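Aac(6')-Ii (Enterococcus faecium, PDB 1N71) binds coenzyme A and, as an aminoglycoside 6'-N-acetyltransferase of the GNAT superfamily, probably transfers acetyl groups to aminoglycoside antibiotics, giving resistance. Local coordinates at residues N85-G88 with T89-N93. Sequence-based numbering, arbitrary orientation.
With COA (coenzyme A), chain E.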
ATOM      1  N   ASN A  85     -17.030 -21.544   7.851  1.00 24.00           N
ATOM      2  CA  ASN A  85     -18.420 -21.764   7.459  1.00 25.31           C
ATOM      3  C   ASN A  85     -18.899 -20.711   6.463  1.00 22.88           C
ATOM      4  O   ASN A  85     -20.021 -20.220   6.559  1.00 22.74           O
ATOM      5  CB  ASN A  85     -19.356 -21.774   8.672  1.00 27.40           C
ATOM      6  CG  ASN A  85     -20.781 -22.186   8.301  1.00 30.34           C
ATOM      7  OD1 ASN A  85     -21.718 -21.976   9.066  1.00 33.55           O
ATOM      8  ND2 ASN A  85     -20.941 -22.781   7.123  1.00 31.77           N
ATOM      9  N   GLN A  86     -18.024 -20.352   5.526  1.00 20.46           N
ATOM     10  CA  GLN A  86     -18.339 -19.395   4.465  1.00 21.21           C
ATOM     11  C   GLN A  86     -18.604 -17.937   4.839  1.00 19.67           C
ATOM     12  O   GLN A  86     -18.973 -17.146   3.976  1.00 19.44           O
ATOM     13  CB  GLN A  86     -19.530 -19.908   3.652  1.00 22.47           C
ATOM     14  CG  GLN A  86     -19.317 -21.280   3.049  1.00 25.54           C
ATOM     15  CD  GLN A  86     -18.201 -21.294   2.028  1.00 27.57           C
ATOM     16  OE1 GLN A  86     -18.261 -20.594   1.014  1.00 27.98           O
ATOM     17  NE2 GLN A  86     -17.172 -22.094   2.287  1.00 30.57           N
ATOM     18  N   ILE A  87     -18.436 -17.571   6.104  1.00 19.92           N
ATOM     19  CA  ILE A  87     -18.675 -16.186   6.494  1.00 18.40           C
ATOM     20  C   ILE A  87     -17.691 -15.278   5.747  1.00 18.14           C
ATOM     21  O   ILE A  87     -18.077 -14.249   5.194  1.00 15.11           O
ATOM     22  CB  ILE A  87     -18.503 -15.992   8.019  1.00 19.60           C
ATOM     23  CG1 ILE A  87     -19.590 -16.773   8.768  1.00 20.02           C
ATOM     24  CG2 ILE A  87     -18.588 -14.510   8.369  1.00 18.63           C
ATOM     25  CD1 ILE A  87     -19.415 -16.784  10.282  1.00 22.93           C
ATOM     26  N   GLY A  88     -16.423 -15.671   5.724  1.00 17.06           N
ATOM     27  CA  GLY A  88     -15.424 -14.881   5.026  1.00 17.59           C
ATOM     28  C   GLY A  88     -15.712 -14.772   3.536  1.00 17.25           C
ATOM     29  O   GLY A  88     -15.569 -13.702   2.939  1.00 17.10           O
ATOM     30  N   THR A  89     -16.116 -15.882   2.929  1.00 17.03           N
ATOM     31  CA  THR A  89     -16.411 -15.898   1.501  1.00 17.04           C
ATOM     32  C   THR A  89     -17.556 -14.941   1.199  1.00 17.33           C
ATOM     33  O   THR A  89     -17.482 -14.129   0.275  1.00 17.95           O
ATOM     34  CB  THR A  89     -16.812 -17.310   1.029  1.00 18.21           C
ATOM     35  OG1 THR A  89     -15.709 -18.207   1.212  1.00 17.67           O
ATOM     36  CG2 THR A  89     -17.209 -17.287  -0.443  1.00 18.49           C
ATOM     37  N   ARG A  90     -18.618 -15.040   1.986  1.00 14.84           N
ATOM     38  CA  ARG A  90     -19.775 -14.182   1.790  1.00 16.26           C
ATOM     39  C   ARG A  90     -19.427 -12.707   1.981  1.00 16.34           C
ATOM     40  O   ARG A  90     -19.950 -11.842   1.274  1.00 17.14           O
ATOM     41  CB  ARG A  90     -20.892 -14.632   2.734  1.00 17.97           C
ATOM     42  CG  ARG A  90     -21.299 -16.078   2.459  1.00 18.98           C
ATOM     43  CD  ARG A  90     -22.210 -16.626   3.534  1.00 19.86           C
ATOM     44  NE  ARG A  90     -23.474 -15.910   3.576  1.00 20.71           N
ATOM     45  CZ  ARG A  90     -24.405 -16.100   4.502  1.00 22.57           C
ATOM     46  NH1 ARG A  90     -24.202 -16.987   5.468  1.00 24.18           N
ATOM     47  NH2 ARG A  90     -25.536 -15.408   4.457  1.00 23.09           N
ATOM     48  N   LEU A  91     -18.533 -12.412   2.922  1.00 14.32           N
ATOM     49  CA  LEU A  91     -18.123 -11.029   3.152  1.00 12.83           C
ATOM     50  C   LEU A  91     -17.317 -10.499   1.967  1.00 13.45           C
ATOM     51  O   LEU A  91     -17.530  -9.377   1.510  1.00 14.04           O
ATOM     52  CB  LEU A  91     -17.275 -10.912   4.429  1.00 13.34           C
ATOM     53  CG  LEU A  91     -18.000 -11.017   5.773  1.00 16.83           C
ATOM     54  CD1 LEU A  91     -16.984 -10.996   6.914  1.00 15.42           C
ATOM     55  CD2 LEU A  91     -18.990  -9.869   5.909  1.00 14.24           C
ATOM     56  N   VAL A  92     -16.386 -11.304   1.471  1.00 14.70           N
ATOM     57  CA  VAL A  92     -15.572 -10.878   0.341  1.00 15.47           C
ATOM     58  C   VAL A  92     -16.427 -10.664  -0.902  1.00 16.38           C
ATOM     59  O   VAL A  92     -16.282  -9.660  -1.592  1.00 15.55           O
ATOM     60  CB  VAL A  92     -14.464 -11.896   0.051  1.00 16.29           C
ATOM     61  CG1 VAL A  92     -13.764 -11.560  -1.260  1.00 18.25           C
ATOM     62  CG2 VAL A  92     -13.462 -11.882   1.199  1.00 14.81           C
ATOM     63  N   ASN A  93     -17.328 -11.597  -1.181  1.00 17.76           N
ATOM     64  CA  ASN A  93     -18.191 -11.462  -2.346  1.00 19.55           C
ATOM     65  C   ASN A  93     -19.096 -10.239  -2.247  1.00 18.12           C
ATOM     66  O   ASN A  93     -19.364  -9.577  -3.253  1.00 17.83           O
ATOM     67  CB  ASN A  93     -19.029 -12.729  -2.542  1.00 20.40           C
ATOM     68  CG  ASN A  93     -18.193 -13.911  -2.998  1.00 23.00           C
ATOM     69  OD1 ASN A  93     -17.296 -13.762  -3.826  1.00 25.89           O
ATOM     70  ND2 ASN A  93     -18.492 -15.088  -2.475  1.00 22.74           N
TER
HETATM   71  N1A COA E 601      -5.745 -21.407   4.902  1.00 22.22           N
HETATM   72  C2A COA E 601      -6.169 -22.098   3.828  1.00 23.18           C
HETATM   73  N3A COA E 601      -7.422 -22.158   3.323  1.00 25.36           N
HETATM   74  C4A COA E 601      -8.293 -21.380   4.054  1.00 23.90           C
HETATM   75  C5A COA E 601      -8.002 -20.627   5.169  1.00 22.48           C
HETATM   76  C6A COA E 601      -6.639 -20.642   5.606  1.00 21.61           C
HETATM   77  N6A COA E 601      -6.224 -19.957   6.669  1.00 20.17           N
HETATM   78  N7A COA E 601      -9.135 -19.977   5.635  1.00 22.07           N
HETATM   79  C8A COA E 601     -10.069 -20.359   4.813  1.00 22.87           C
HETATM   80  N9A COA E 601      -9.635 -21.214   3.827  1.00 23.99           N
HETATM   81  C1B COA E 601     -10.413 -21.840   2.748  1.00 27.22           C
HETATM   82  C2B COA E 601     -11.456 -22.838   3.257  1.00 30.79           C
HETATM   83  O2B COA E 601     -10.846 -24.127   3.398  1.00 33.27           O
HETATM   84  C3B COA E 601     -12.520 -22.905   2.166  1.00 31.37           C
HETATM   85  O3B COA E 601     -12.012 -23.722   1.097  1.00 37.22           O
HETATM   86  P3B COA E 601     -12.871 -24.953   0.506  1.00 41.10           P
HETATM   87  O7A COA E 601     -13.107 -25.829   1.680  1.00 41.19           O
HETATM   88  O8A COA E 601     -11.979 -25.536  -0.526  1.00 41.46           O
HETATM   89  O9A COA E 601     -14.094 -24.315  -0.039  1.00 40.65           O
HETATM   90  C4B COA E 601     -12.541 -21.449   1.680  1.00 27.66           C
HETATM   91  O4B COA E 601     -11.243 -20.943   2.018  1.00 26.14           O
HETATM   92  C5B COA E 601     -13.659 -20.582   2.276  1.00 24.67           C
HETATM   93  O5B COA E 601     -13.416 -20.342   3.668  1.00 22.37           O
HETATM   94  P1A COA E 601     -14.465 -19.540   4.597  1.00 20.76           P
HETATM   95  O1A COA E 601     -15.171 -20.515   5.457  1.00 19.09           O
HETATM   96  O2A COA E 601     -15.237 -18.600   3.754  1.00 18.67           O
HETATM   97  O3A COA E 601     -13.451 -18.686   5.502  1.00 20.29           O
HETATM   98  P2A COA E 601     -13.706 -18.074   6.968  1.00 20.14           P
HETATM   99  O4A COA E 601     -13.089 -18.972   7.967  1.00 20.91           O
HETATM  100  O5A COA E 601     -15.118 -17.669   7.116  1.00 22.80           O
HETATM  101  O6A COA E 601     -12.822 -16.735   6.890  1.00 20.77           O
HETATM  102  CBP COA E 601     -10.581 -15.848   7.222  1.00 23.72           C
HETATM  103  CCP COA E 601     -11.470 -16.776   6.406  1.00 20.81           C
HETATM  104  CDP COA E 601      -9.138 -16.009   6.726  1.00 22.95           C
HETATM  105  CEP COA E 601     -11.054 -14.380   7.004  1.00 23.07           C
HETATM  106  CAP COA E 601     -10.705 -16.260   8.752  1.00 28.17           C
HETATM  107  OAP COA E 601     -10.235 -17.592   8.985  1.00 29.71           O
HETATM  108  C9P COA E 601     -10.060 -15.240   9.707  1.00 33.66           C
HETATM  109  O9P COA E 601     -10.767 -14.431  10.325  1.00 36.32           O
HETATM  110  N8P COA E 601      -8.726 -15.287   9.814  1.00 37.40           N
HETATM  111  C7P COA E 601      -7.914 -14.416  10.657  1.00 43.94           C
HETATM  112  C6P COA E 601      -7.748 -13.015  10.073  1.00 48.06           C
HETATM  113  C5P COA E 601      -6.692 -12.931   8.987  1.00 51.23           C
HETATM  114  O5P COA E 601      -5.555 -13.381   9.178  1.00 52.95           O
HETATM  115  N4P COA E 601      -7.071 -12.347   7.841  1.00 53.72           N
HETATM  116  C3P COA E 601      -6.217 -12.156   6.664  1.00 54.10           C
HETATM  117  C2P COA E 601      -6.181 -10.704   6.212  1.00 54.80           C
HETATM  118  S1P COA E 601      -4.520 -10.116   5.834  1.00 56.20           S
HETATM  119  O   HOH W   1     -22.051 -18.276   6.345  1.00 38.02           O
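Arg90, Leu91 and Val92 give their backbone N-H groups to the carbonyls of Gln86, Ile87 and Gly88 in fairly straight bonds, the i to i+4 bonding of the first turn of helix 87-101. Gln86, at the N-cap, has a positive phi (66°) where the chain enters the helix; its N donates to O1A of the coenzyme A pyrophosphate at 2.9 Å. Gly88 N donates to O5A on the second phosphate at 2.8 Å. Thr89 grips O2A twice: its N lies 3.0 Å and its OG1 2.6 Å from that oxygen. With chi1 at -63°, OG1 sits beside the backbone N and trans to the carbonyl carbon, so the two donors can converge on one oxygen. This is the pyrophosphate-binding loop of the GNAT fold, running into the helix of the beta-alpha-beta unit formed with strands 70-78 and 106-112; the N-terminal end of the helix dipole would probably favour the bound charge. Gly88 CA lies 3.7 Å from O6A, so the cofactor runs close against the backbone here. Gln86 and Thr89 run side by side in the same direction, OE1 of Gln86 3.6 Å from CB of Thr89. On the side of the helix that faces the sheet, Ile87 CG2 packs alongside Leu91 CD1 at 4.1 Å, and both residues touch strands 46-52, 55-66 and 70-78. Arg90 folds its aliphatic chain past the Gln86 carbonyl, and the bend at chi3 (64°) brings NH1 to a water in the guanidinium plane that also donates to Asn85 O, while NH2 bonds Met1 O.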